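Local coordinates for spike protein P1 (Pseudoalteromonas phage pm2, PDB 2VVE) that serves as the receptor-binding spike at the fivefold vertices of the phage particle, at residues I118-E123 against V195-G200; N34-K39 against A247-E252; S152-F157 against K171-G176; K91-R96 against I232-D237. All blocks are in the same frame, centred on the assembly; numbering follows the deposited sequence.

Overall arrangement
Both domains are jelly-roll sandwiches, and each contact joins neighbouring strands or a strand and a loop. Contact 2 is buried in the N-terminal domain of this fragment: a ladder, regular up to a beta bulge at one end, whose salt bridge touches a second copy in the crystal assembly. Contacts 1, 3 and 4 belong to the other domain, where strands fray into loops. Contacts 1 and 3 are partly buried and reach the same sheet, contact 4 is a surface contact on the opposing one, and Phe157 and Val234 join contacts 3 and 4 between the sheets. Waters bridge pairing gaps in contacts 3 and 4. Glu123 and Gln248 link contact 1 to contact 2.

Contact 1: residues I118-E123 against V195-G200; sequences IDVPPE and VTLSAG
Two groups grip Val120 O where the chain enters strand 200-208. Gly200 N donates a nearly straight hydrogen bond of 2.8 Å to Val120 O (173° at the hydrogen), in the carbonyl plane and on a lone pair, while Ala199 CA leans in with a CA-H...O contact of 3.4 Å to the same oxygen. The return bond from Val120 N to Gly200 O is also 2.8 Å, but its donor stands above the carbonyl plane, 44° out of it. Val120 and Gly200 thus form an antiparallel hydrogen-bonded pair, continued by Ile118 with His202. In the jelly-roll order of this domain, residues 195-200 carry the chain from strand 189-195 of one sheet to strand 200-208 of the facing sheet. The Val120 side chain lies against Leu197 and Ser198. With CG1 anti to the backbone N, CG2 lies beside that N and packs on Leu197 CD1 at 3.9 Å, the two side chains crossing at about a right angle. CG1 of Val120 instead approaches Ser198 O at 3.8 Å. Leu197 also rests on Phe129 and His202. Ala199 CB touches Pro122 CA at 4.1 Å, and Asp119 OD1 comes within 3.7 Å of Gly200 C.

Contact 2: residues N34-K39 against A247-E252; sequences NRASIK and AQILME
Arg35 runs alongside Glu252, the two side chains pointing the same way from an antiparallel hydrogen-bonded pair. Arg35 CB lies 3.9 Å from Glu252 OE1, its CG stays beside the same oxygen, and Arg35 CD comes closest to that oxygen, at 3.5 Å from Glu252 OE1. The chain is extended from CG to NE (chi1 176°) and turns at its last torsion, which carries the guanidinium past OE1 to the other carboxylate oxygen. There Arg35 NH2 meets Glu252 OE2 at 3.0 Å, a salt bridge whose hydrogen bond is weak and bent (134°). The carboxylate carbon sits in plane at the edge of the guanidinium, yet the two planes are turned 52° apart. Both ends are shared with a second copy of the protein in the crystal assembly: Arg35 NH2 also donates to Gln71 O of that copy, and Glu252 OE2 accepts from its Asn73 N. Leu250 CD2 adds an oblique apolar neighbour 4.1 Å from Arg35 NH2. On the other side of the sheet Ile249 CD1 packs on Ile38 CG2 at 3.7 Å. Between these faces the backbone ladder is regular, as in the 2.8 Å bond from Ser37 N to Leu250 O. At its end Asn34 N and, weakly, Arg35 N both donate to Glu252 O, a classic beta bulge. Strand 245-253 returns from the other domain to lie between strands 11-19 and 33-39, completing the 11-19, 245-253, 33-39, 69-72 sheet, the order of one half of a viral jelly-roll.

Contact 3: residues S152-F157 against K171-G176; sequences SVKPAF and KYTSYG
Tyr175 and Pro155 meet through the first torsion of the tyrosine. Its CB leads away from strand 151-160, but CG sits between the backbone N and the carbonyl carbon (chi1 79°), which swings the ring back against the proline. The side chains cross at about a right angle: Pro155 CG lies 3.3 Å from Tyr175 OH, and Pro155 CD makes an off-centre CH-pi contact, 4.3 Å from the Tyr175 ring centroid. The hydroxyl at that end is hydrogen-bonded to His137. Thr173 turns its methyl across the gap, CG2 lying 3.6 Å from Ala156 CB and near Pro155 O. Lys154 crosses Thr173; its chi1 of -177° sets Lys154 CG 3.7 Å from Tyr175 O, and the later bend at chi3 brings CE of Lys154 within 4.0 Å of Gly176 CA. Phe157 sends its ring away, among Leu131, Leu191 and Val204 between the sheets. Phe157 and Tyr172 pair as regular antiparallel strands, with Tyr172 N bonded to Phe157 O at 2.8 Å. Between there and Gly176 the pairing is interrupted and a water bridges the gap, donating to Pro155 O and to Tyr175 O (each 2.7 Å from the water oxygen) and accepting from Ser174 N. Proline has no N-H to offer, which is consistent with the water and carbon contacts with the tyrosine ring taking the place of direct pairing here.

Contact 4: residues K91-R96 against I232-D237; sequences KEYSAR and IEVYSD
The Tyr93 ring receives Val234 CG2 at its edge, near the ring plane, with Tyr93 CE2 and Val234 CG2 4.3 Å apart. Two carboxylates, of Glu92 and Glu233, also come together across the contact; their side chains lie side by side and point the same way, the planes 48° apart. The stems touch, Glu92 CG to Glu233 CG being 4.1 Å, while Glu92 OE1 and Glu233 OE2 stay 5.7 Å apart; the like charges would probably disfavour a closer approach. Both stems are extended beyond CG, which carries the acids outward together. Under them the backbone pairing is uneven. Val234 N gives Lys91 O an almost straight bond of 2.8 Å (177°), whereas the return from Lys91 N to Val234 O is weak at 3.4 Å. Two residues further along, Tyr93 N reaches Ile232 O by another weak, bent bond. A water donates to Ile232 O at 2.7 Å and to Tyr93 O, closing the ladder where residues 91-96 leave the strand. On the other side of strand 229-236, Ile232 and Glu233 both face Arg134 in a classic beta bulge. Strand 229-236 lies between the end of strand 88-91 and strand 129-137, as in a jelly-roll sheet, and Val234 and Lys91 pack on Phe116 of strand 116-120 in the other sheet.

Contact 1: residues I118-E123 against V195-G200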
loop_
_atom_site.group_PDB
_atom_site.type_symbol
_atom_site.label_atom_id
_atom_site.label_comp_id
_atom_site.label_asym_id
_atom_site.label_seq_id
_atom_site.Cartn_x
_atom_site.Cartn_y
_atom_site.Cartn_z
ATOM N N ILE A 118 10.868 -13.390 18.075
ATOM C CA ILE A 118 11.781 -13.906 17.046
ATOM C C ILE A 118 10.952 -14.211 15.805
ATOM O O ILE A 118 10.034 -15.028 15.855
ATOM C CB ILE A 118 12.535 -15.191 17.483
ATOM C CG1 ILE A 118 13.274 -14.976 18.807
ATOM C CG2 ILE A 118 13.491 -15.674 16.366
ATOM C CD1 ILE A 118 13.867 -16.264 19.396
ATOM N N ASP A 119 11.286 -13.558 14.698
ATOM C CA ASP A 119 10.627 -13.849 13.429
ATOM C C ASP A 119 11.432 -14.916 12.702
ATOM O O ASP A 119 12.497 -14.629 12.134
ATOM C CB ASP A 119 10.488 -12.572 12.593
ATOM C CG ASP A 119 9.616 -12.759 11.361
ATOM O OD1 ASP A 119 8.984 -13.826 11.208
ATOM O OD2 ASP A 119 9.563 -11.818 10.543
ATOM N N VAL A 120 10.919 -16.147 12.729
ATOM C CA VAL A 120 11.594 -17.290 12.106
ATOM C C VAL A 120 11.290 -17.320 10.602
ATOM O O VAL A 120 10.146 -17.559 10.200
ATOM C CB VAL A 120 11.208 -18.625 12.797
ATOM C CG1 VAL A 120 11.897 -19.811 12.138
ATOM C CG2 VAL A 120 11.582 -18.581 14.267
ATOM N N PRO A 121 12.316 -17.082 9.760
ATOM C CA PRO A 121 12.075 -17.047 8.316
ATOM C C PRO A 121 11.766 -18.440 7.780
ATOM O O PRO A 121 12.111 -19.431 8.437
ATOM C CB PRO A 121 13.412 -16.549 7.752
ATOM C CG PRO A 121 14.416 -16.966 8.753
ATOM C CD PRO A 121 13.741 -16.866 10.085
ATOM N N PRO A 122 11.121 -18.525 6.594
ATOM C CA PRO A 122 10.877 -19.832 5.993
ATOM C C PRO A 122 12.157 -20.649 5.923
ATOM O O PRO A 122 12.137 -21.850 6.147
ATOM C CB PRO A 122 10.388 -19.489 4.584
ATOM C CG PRO A 122 9.772 -18.146 4.721
ATOM C CD PRO A 122 10.580 -17.429 5.764
ATOM N N GLU A 123 13.269 -19.975 5.642
ATOM C CA GLU A 123 14.572 -20.613 5.532
ATOM C C GLU A 123 15.029 -21.327 6.832
ATOM O O GLU A 123 15.923 -22.175 6.794
ATOM C CB GLU A 123 15.603 -19.585 5.031
ATOM C CG GLU A 123 15.408 -19.110 3.551
ATOM C CD GLU A 123 14.287 -18.057 3.327
ATOM O OE1 GLU A 123 14.009 -17.228 4.234
ATOM O OE2 GLU A 123 13.698 -18.044 2.211
ATOM N N VAL A 195 16.653 -24.382 20.291
ATOM C CA VAL A 195 15.223 -24.228 20.102
ATOM C C VAL A 195 14.883 -24.538 18.653
ATOM O O VAL A 195 15.639 -24.185 17.740
ATOM C CB VAL A 195 14.768 -22.790 20.479
ATOM C CG1 VAL A 195 13.283 -22.635 20.314
ATOM C CG2 VAL A 195 15.143 -22.479 21.910
ATOM N N THR A 196 13.755 -25.213 18.448
ATOM C CA THR A 196 13.304 -25.555 17.111
ATOM C C THR A 196 11.908 -24.991 16.900
ATOM O O THR A 196 10.968 -25.389 17.587
ATOM C CB THR A 196 13.307 -27.091 16.876
ATOM O OG1 THR A 196 14.633 -27.601 17.057
ATOM C CG2 THR A 196 12.836 -27.421 15.480
ATOM N N LEU A 197 11.784 -24.076 15.943
ATOM C CA LEU A 197 10.533 -23.337 15.746
ATOM C C LEU A 197 10.009 -23.367 14.317
ATOM O O LEU A 197 10.774 -23.344 13.363
ATOM C CB LEU A 197 10.706 -21.879 16.175
ATOM C CG LEU A 197 11.152 -21.586 17.615
ATOM C CD1 LEU A 197 11.429 -20.099 17.803
ATOM C CD2 LEU A 197 10.156 -22.100 18.663
ATOM N N SER A 198 8.683 -23.393 14.194
ATOM C CA SER A 198 8.014 -23.225 12.911
ATOM C C SER A 198 8.208 -21.805 12.395
ATOM O O SER A 198 8.424 -20.873 13.182
ATOM C CB SER A 198 6.522 -23.516 13.068
ATOM O OG SER A 198 5.987 -22.756 14.129
ATOM N N ALA A 199 8.131 -21.646 11.076
ATOM C CA ALA A 199 8.238 -20.335 10.446
ATOM C C ALA A 199 7.189 -19.402 11.029
ATOM O O ALA A 199 6.082 -19.830 11.380
ATOM C CB ALA A 199 8.075 -20.442 8.936
ATOM N N GLY A 200 7.550 -18.131 11.146
ATOM C CA GLY A 200 6.654 -17.141 11.721
ATOM C C GLY A 200 7.184 -16.537 13.002
ATOM O O GLY A 200 8.302 -16.835 13.437
#

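Contact 2: residues N34-K39 against A247-E252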
loop_
_atom_site.group_PDB
_atom_site.type_symbol
_atom_site.label_atom_id
_atom_site.label_comp_id
_atom_site.label_asym_id
_atom_site.label_seq_id
_atom_site.Cartn_x
_atom_site.Cartn_y
_atom_site.Cartn_z
ATOM N N ASN A 34 23.409 -12.652 -17.067
ATOM C CA ASN A 34 22.788 -11.544 -17.788
ATOM C C ASN A 34 21.824 -10.706 -16.964
ATOM O O ASN A 34 21.599 -9.523 -17.258
ATOM C CB ASN A 34 22.035 -12.082 -19.002
ATOM C CG ASN A 34 22.955 -12.614 -20.045
ATOM O OD1 ASN A 34 24.052 -12.069 -20.266
ATOM N ND2 ASN A 34 22.540 -13.704 -20.698
ATOM N N ARG A 35 21.216 -11.326 -15.959
ATOM C CA ARG A 35 20.179 -10.654 -15.192
ATOM C C ARG A 35 19.996 -11.321 -13.837
ATOM O O ARG A 35 20.117 -12.546 -13.713
ATOM C CB ARG A 35 18.864 -10.657 -15.997
ATOM C CG ARG A 35 17.668 -10.059 -15.258
ATOM C CD ARG A 35 16.421 -10.020 -16.148
ATOM N NE ARG A 35 15.325 -9.347 -15.462
ATOM C CZ ARG A 35 14.340 -9.948 -14.799
ATOM N NH1 ARG A 35 13.420 -9.200 -14.216
ATOM N NH2 ARG A 35 14.259 -11.276 -14.722
ATOM N N ALA A 36 19.733 -10.499 -12.825
ATOM C CA ALA A 36 19.326 -10.976 -11.508
ATOM C C ALA A 36 18.120 -10.153 -11.032
ATOM O O ALA A 36 18.155 -8.924 -11.068
ATOM C CB ALA A 36 20.481 -10.878 -10.522
ATOM N N SER A 37 17.047 -10.829 -10.632
ATOM C CA SER A 37 15.933 -10.157 -9.947
ATOM C C SER A 37 16.019 -10.498 -8.464
ATOM O O SER A 37 16.014 -11.668 -8.090
ATOM C CB SER A 37 14.572 -10.565 -10.539
ATOM O OG SER A 37 13.536 -9.609 -10.249
ATOM N N ILE A 38 16.075 -9.463 -7.627
ATOM C CA ILE A 38 16.440 -9.601 -6.224
ATOM C C ILE A 38 15.380 -8.948 -5.322
ATOM O O ILE A 38 14.865 -7.874 -5.631
ATOM C CB ILE A 38 17.812 -8.930 -5.967
ATOM C CG1 ILE A 38 18.883 -9.511 -6.908
ATOM C CG2 ILE A 38 18.225 -9.013 -4.478
ATOM C CD1 ILE A 38 20.033 -8.582 -7.182
ATOM N N LYS A 39 15.086 -9.595 -4.193
ATOM C CA LYS A 39 14.248 -8.981 -3.172
ATOM C C LYS A 39 14.868 -9.252 -1.814
ATOM O O LYS A 39 15.116 -10.406 -1.462
ATOM C CB LYS A 39 12.804 -9.497 -3.186
ATOM C CG LYS A 39 11.875 -8.746 -2.174
ATOM C CD LYS A 39 10.496 -9.402 -2.007
ATOM C CE LYS A 39 9.684 -9.316 -3.303
ATOM N NZ LYS A 39 8.320 -9.918 -3.172
ATOM N N ALA A 247 18.154 -12.821 1.099
ATOM C CA ALA A 247 17.764 -12.163 -0.149
ATOM C C ALA A 247 17.330 -13.217 -1.151
ATOM O O ALA A 247 17.975 -14.252 -1.287
ATOM C CB ALA A 247 18.924 -11.344 -0.707
ATOM N N GLN A 248 16.213 -12.962 -1.819
ATOM C CA GLN A 248 15.661 -13.887 -2.811
ATOM C C GLN A 248 16.264 -13.528 -4.154
ATOM O O GLN A 248 16.234 -12.355 -4.536
ATOM C CB GLN A 248 14.128 -13.734 -2.868
ATOM C CG GLN A 248 13.396 -14.010 -1.544
ATOM C CD GLN A 248 13.574 -15.445 -1.081
ATOM O OE1 GLN A 248 13.626 -16.372 -1.897
ATOM N NE2 GLN A 248 13.673 -15.638 0.240
ATOM N N ILE A 249 16.805 -14.516 -4.873
ATOM C CA ILE A 249 17.470 -14.268 -6.149
ATOM C C ILE A 249 16.950 -15.185 -7.231
ATOM O O ILE A 249 16.907 -16.391 -7.063
ATOM C CB ILE A 249 19.029 -14.488 -6.089
ATOM C CG1 ILE A 249 19.653 -13.933 -4.803
ATOM C CG2 ILE A 249 19.716 -13.967 -7.389
ATOM C CD1 ILE A 249 19.605 -12.412 -4.657
ATOM N N LEU A 250 16.529 -14.582 -8.330
ATOM C CA LEU A 250 16.315 -15.297 -9.579
ATOM C C LEU A 250 17.383 -14.790 -10.537
ATOM O O LEU A 250 17.432 -13.591 -10.847
ATOM C CB LEU A 250 14.899 -15.033 -10.112
ATOM C CG LEU A 250 14.630 -15.727 -11.453
ATOM C CD1 LEU A 250 13.256 -16.350 -11.449
ATOM C CD2 LEU A 250 14.811 -14.774 -12.630
ATOM N N MET A 251 18.249 -15.701 -10.979
ATOM C CA MET A 251 19.347 -15.368 -11.867
ATOM C C MET A 251 19.135 -15.997 -13.241
ATOM O O MET A 251 18.744 -17.165 -13.343
ATOM C CB MET A 251 20.649 -15.914 -11.273
ATOM C CG MET A 251 21.852 -15.532 -12.084
ATOM S SD MET A 251 23.362 -16.088 -11.288
ATOM C CE MET A 251 23.357 -15.115 -9.792
ATOM N N GLU A 252 19.441 -15.231 -14.284
ATOM C CA GLU A 252 19.414 -15.719 -15.666
ATOM C C GLU A 252 20.808 -15.649 -16.288
ATOM O O GLU A 252 21.517 -14.652 -16.152
ATOM C CB GLU A 252 18.421 -14.923 -16.507
ATOM C CG GLU A 252 17.065 -14.741 -15.794
ATOM C CD GLU A 252 16.088 -13.881 -16.576
ATOM O OE1 GLU A 252 16.495 -13.257 -17.570
ATOM O OE2 GLU A 252 14.908 -13.855 -16.195
#

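Contact 3: residues S152-F157 against K171-G176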
loop_
_atom_site.group_PDB
_atom_site.type_symbol
_atom_site.label_atom_id
_atom_site.label_comp_id
_atom_site.label_asym_id
_atom_site.label_seq_id
_atom_site.Cartn_x
_atom_site.Cartn_y
_atom_site.Cartn_z
ATOM N N SER A 152 18.121 -20.602 45.256
ATOM C CA SER A 152 18.138 -21.457 44.066
ATOM C C SER A 152 17.554 -20.692 42.892
ATOM O O SER A 152 16.533 -20.010 43.025
ATOM C CB SER A 152 17.366 -22.764 44.296
ATOM O OG SER A 152 18.018 -23.574 45.264
ATOM N N VAL A 153 18.232 -20.791 41.752
ATOM C CA VAL A 153 17.805 -20.124 40.523
ATOM C C VAL A 153 17.722 -21.112 39.355
ATOM O O VAL A 153 18.475 -22.088 39.285
ATOM C CB VAL A 153 18.728 -18.930 40.131
ATOM C CG1 VAL A 153 18.773 -17.875 41.242
ATOM C CG2 VAL A 153 20.128 -19.402 39.798
ATOM N N LYS A 154 16.777 -20.864 38.461
ATOM C CA LYS A 154 16.685 -21.606 37.216
ATOM C C LYS A 154 16.047 -20.700 36.159
ATOM O O LYS A 154 14.817 -20.681 36.009
ATOM C CB LYS A 154 15.916 -22.927 37.397
ATOM C CG LYS A 154 15.848 -23.780 36.118
ATOM C CD LYS A 154 15.454 -25.222 36.389
ATOM C CE LYS A 154 16.662 -26.088 36.687
ATOM N NZ LYS A 154 16.254 -27.490 36.963
ATOM N N PRO A 155 16.888 -19.927 35.434
ATOM C CA PRO A 155 16.370 -19.028 34.403
ATOM C C PRO A 155 15.778 -19.816 33.231
ATOM O O PRO A 155 16.204 -20.943 32.971
ATOM C CB PRO A 155 17.607 -18.225 33.970
ATOM C CG PRO A 155 18.779 -19.107 34.342
ATOM C CD PRO A 155 18.356 -19.838 35.573
ATOM N N ALA A 156 14.787 -19.246 32.558
ATOM C CA ALA A 156 14.183 -19.913 31.397
ATOM C C ALA A 156 13.777 -18.907 30.334
ATOM O O ALA A 156 13.652 -17.708 30.621
ATOM C CB ALA A 156 12.980 -20.754 31.818
ATOM N N PHE A 157 13.624 -19.398 29.103
ATOM C CA PHE A 157 12.826 -18.711 28.091
ATOM C C PHE A 157 11.522 -19.453 28.011
ATOM O O PHE A 157 11.526 -20.671 27.813
ATOM C CB PHE A 157 13.482 -18.776 26.713
ATOM C CG PHE A 157 14.840 -18.153 26.655
ATOM C CD1 PHE A 157 15.020 -16.808 26.966
ATOM C CD2 PHE A 157 15.941 -18.910 26.272
ATOM C CE1 PHE A 157 16.300 -16.216 26.889
ATOM C CE2 PHE A 157 17.229 -18.341 26.206
ATOM C CZ PHE A 157 17.399 -16.988 26.511
ATOM N N LYS A 171 8.663 -24.014 28.052
ATOM C CA LYS A 171 9.750 -23.608 28.923
ATOM C C LYS A 171 11.078 -24.226 28.472
ATOM O O LYS A 171 11.192 -25.449 28.384
ATOM C CB LYS A 171 9.430 -24.052 30.352
ATOM C CG LYS A 171 10.601 -23.944 31.336
ATOM C CD LYS A 171 10.195 -24.394 32.734
ATOM C CE LYS A 171 9.977 -25.904 32.805
ATOM N NZ LYS A 171 9.542 -26.317 34.166
ATOM N N TYR A 172 12.080 -23.383 28.212
ATOM C CA TYR A 172 13.432 -23.879 27.873
ATOM C C TYR A 172 14.453 -23.507 28.927
ATOM O O TYR A 172 14.565 -22.331 29.311
ATOM C CB TYR A 172 13.912 -23.329 26.527
ATOM C CG TYR A 172 13.125 -23.822 25.356
ATOM C CD1 TYR A 172 13.509 -24.971 24.664
ATOM C CD2 TYR A 172 12.008 -23.116 24.907
ATOM C CE1 TYR A 172 12.783 -25.433 23.570
ATOM C CE2 TYR A 172 11.279 -23.567 23.810
ATOM C CZ TYR A 172 11.674 -24.722 23.149
ATOM O OH TYR A 172 10.950 -25.166 22.065
ATOM N N THR A 173 15.201 -24.508 29.379
ATOM C CA THR A 173 16.245 -24.327 30.402
ATOM C C THR A 173 17.537 -25.065 30.037
ATOM O O THR A 173 17.518 -26.005 29.228
ATOM C CB THR A 173 15.775 -24.822 31.801
ATOM O OG1 THR A 173 15.372 -26.193 31.712
ATOM C CG2 THR A 173 14.598 -23.983 32.336
ATOM N N SER A 174 18.654 -24.653 30.641
ATOM C CA SER A 174 19.934 -25.360 30.438
ATOM C C SER A 174 20.747 -25.586 31.716
ATOM O O SER A 174 21.630 -26.451 31.745
ATOM C CB SER A 174 20.800 -24.641 29.396
ATOM O OG SER A 174 21.387 -23.456 29.928
ATOM N N TYR A 175 20.474 -24.802 32.757
ATOM C CA TYR A 175 21.195 -24.934 34.043
ATOM C C TYR A 175 20.345 -24.491 35.236
ATOM O O TYR A 175 19.425 -23.675 35.096
ATOM C CB TYR A 175 22.527 -24.144 34.040
ATOM C CG TYR A 175 22.378 -22.644 34.280
ATOM C CD1 TYR A 175 22.411 -22.106 35.575
ATOM C CD2 TYR A 175 22.206 -21.766 33.210
ATOM C CE1 TYR A 175 22.271 -20.727 35.794
ATOM C CE2 TYR A 175 22.067 -20.399 33.415
ATOM C CZ TYR A 175 22.094 -19.885 34.702
ATOM O OH TYR A 175 21.949 -18.526 34.870
ATOM N N GLY A 176 20.665 -25.044 36.404
ATOM C CA GLY A 176 20.206 -24.501 37.685
ATOM C C GLY A 176 21.418 -24.178 38.544
ATOM O O GLY A 176 22.485 -24.762 38.357
HETATM O O HOH W 1 18.375 -22.624 32.840
#

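Contact 4: residues K91-R96 against I232-D237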
loop_
_atom_site.group_PDB
_atom_site.type_symbol
_atom_site.label_atom_id
_atom_site.label_comp_id
_atom_site.label_asym_id
_atom_site.label_seq_id
_atom_site.Cartn_x
_atom_site.Cartn_y
_atom_site.Cartn_z
ATOM N N LYS A 91 17.825 -8.466 23.069
ATOM C CA LYS A 91 17.536 -7.517 24.127
ATOM C C LYS A 91 18.726 -7.434 25.065
ATOM O O LYS A 91 19.507 -8.393 25.206
ATOM C CB LYS A 91 16.318 -7.970 24.957
ATOM C CG LYS A 91 14.957 -7.813 24.308
ATOM C CD LYS A 91 14.497 -6.352 24.261
ATOM C CE LYS A 91 13.157 -6.265 23.550
ATOM N NZ LYS A 91 12.765 -4.880 23.141
ATOM N N GLU A 92 18.863 -6.278 25.699
ATOM C CA GLU A 92 19.711 -6.147 26.881
ATOM C C GLU A 92 18.841 -5.565 27.970
ATOM O O GLU A 92 18.154 -4.567 27.750
ATOM C CB GLU A 92 20.923 -5.256 26.608
ATOM C CG GLU A 92 21.871 -5.826 25.573
ATOM C CD GLU A 92 22.949 -4.851 25.165
ATOM O OE1 GLU A 92 23.903 -4.658 25.944
ATOM O OE2 GLU A 92 22.841 -4.288 24.058
ATOM N N TYR A 93 18.845 -6.205 29.135
ATOM C CA TYR A 93 18.037 -5.741 30.252
ATOM C C TYR A 93 18.910 -5.304 31.417
ATOM O O TYR A 93 19.915 -5.952 31.730
ATOM C CB TYR A 93 17.098 -6.843 30.730
ATOM C CG TYR A 93 16.074 -7.299 29.724
ATOM C CD1 TYR A 93 14.939 -6.526 29.453
ATOM C CD2 TYR A 93 16.206 -8.528 29.076
ATOM C CE1 TYR A 93 13.970 -6.960 28.542
ATOM C CE2 TYR A 93 15.243 -8.968 28.165
ATOM C CZ TYR A 93 14.133 -8.179 27.904
ATOM O OH TYR A 93 13.180 -8.606 27.005
ATOM N N SER A 94 18.519 -4.204 32.050
ATOM C CA SER A 94 19.112 -3.802 33.315
ATOM C C SER A 94 18.160 -4.119 34.471
ATOM O O SER A 94 18.600 -4.263 35.612
ATOM C CB SER A 94 19.477 -2.315 33.306
ATOM O OG SER A 94 18.334 -1.513 33.099
ATOM N N ALA A 95 16.864 -4.238 34.167
ATOM C CA ALA A 95 15.848 -4.557 35.171
ATOM C C ALA A 95 15.881 -6.028 35.542
ATOM O O ALA A 95 16.041 -6.888 34.675
ATOM C CB ALA A 95 14.469 -4.188 34.663
ATOM N N ARG A 96 15.712 -6.313 36.830
ATOM C CA ARG A 96 15.630 -7.698 37.301
ATOM C C ARG A 96 14.446 -8.408 36.643
ATOM O O ARG A 96 13.363 -7.824 36.504
ATOM C CB ARG A 96 15.465 -7.716 38.816
ATOM C CG ARG A 96 16.698 -7.197 39.572
ATOM C CD ARG A 96 16.346 -6.611 40.932
ATOM N NE ARG A 96 15.632 -7.567 41.776
ATOM C CZ ARG A 96 15.185 -7.317 43.005
ATOM N NH1 ARG A 96 15.382 -6.128 43.583
ATOM N NH2 ARG A 96 14.546 -8.266 43.665
ATOM N N ILE A 232 21.091 -9.961 31.417
ATOM C CA ILE A 232 21.999 -8.909 30.946
ATOM C C ILE A 232 21.974 -8.735 29.408
ATOM O O ILE A 232 21.869 -7.608 28.890
ATOM C CB ILE A 232 23.442 -9.178 31.459
ATOM C CG1 ILE A 232 23.477 -9.148 33.002
ATOM C CG2 ILE A 232 24.441 -8.203 30.845
ATOM C CD1 ILE A 232 23.096 -7.795 33.610
ATOM N N GLU A 233 22.040 -9.857 28.694
ATOM C CA GLU A 233 21.992 -9.860 27.240
ATOM C C GLU A 233 21.321 -11.145 26.759
ATOM O O GLU A 233 21.629 -12.216 27.251
ATOM C CB GLU A 233 23.417 -9.773 26.686
ATOM C CG GLU A 233 23.508 -9.524 25.189
ATOM C CD GLU A 233 24.907 -9.767 24.639
ATOM O OE1 GLU A 233 25.814 -10.158 25.416
ATOM O OE2 GLU A 233 25.091 -9.574 23.421
ATOM N N VAL A 234 20.372 -11.020 25.837
ATOM C CA VAL A 234 19.793 -12.181 25.158
ATOM C C VAL A 234 20.215 -12.083 23.689
ATOM O O VAL A 234 19.972 -11.063 23.023
ATOM C CB VAL A 234 18.253 -12.240 25.281
ATOM C CG1 VAL A 234 17.714 -13.517 24.596
ATOM C CG2 VAL A 234 17.822 -12.170 26.767
ATOM N N TYR A 235 20.839 -13.146 23.188
ATOM C CA TYR A 235 21.522 -13.079 21.888
ATOM C C TYR A 235 21.658 -14.448 21.250
ATOM O O TYR A 235 21.321 -15.470 21.849
ATOM C CB TYR A 235 22.919 -12.451 22.067
ATOM C CG TYR A 235 23.874 -13.300 22.882
ATOM C CD1 TYR A 235 24.778 -14.171 22.255
ATOM C CD2 TYR A 235 23.860 -13.260 24.279
ATOM C CE1 TYR A 235 25.641 -14.969 22.994
ATOM C CE2 TYR A 235 24.728 -14.060 25.028
ATOM C CZ TYR A 235 25.615 -14.910 24.374
ATOM O OH TYR A 235 26.467 -15.705 25.109
ATOM N N SER A 236 22.168 -14.460 20.023
ATOM C CA SER A 236 22.571 -15.698 19.387
ATOM C C SER A 236 23.804 -15.416 18.541
ATOM O O SER A 236 23.851 -14.405 17.846
ATOM C CB SER A 236 21.443 -16.235 18.508
ATOM O OG SER A 236 21.836 -17.428 17.837
ATOM N N ASP A 237 24.795 -16.298 18.620
ATOM C CA ASP A 237 25.929 -16.250 17.688
ATOM C C ASP A 237 25.872 -17.421 16.707
ATOM O O ASP A 237 26.827 -17.690 15.989
ATOM C CB ASP A 237 27.274 -16.168 18.412
ATOM C CG ASP A 237 27.369 -17.100 19.596
ATOM O OD1 ASP A 237 26.706 -18.160 19.606
ATOM O OD2 ASP A 237 28.121 -16.758 20.527
HETATM O O HOH W 2 22.561 -5.326 30.085
#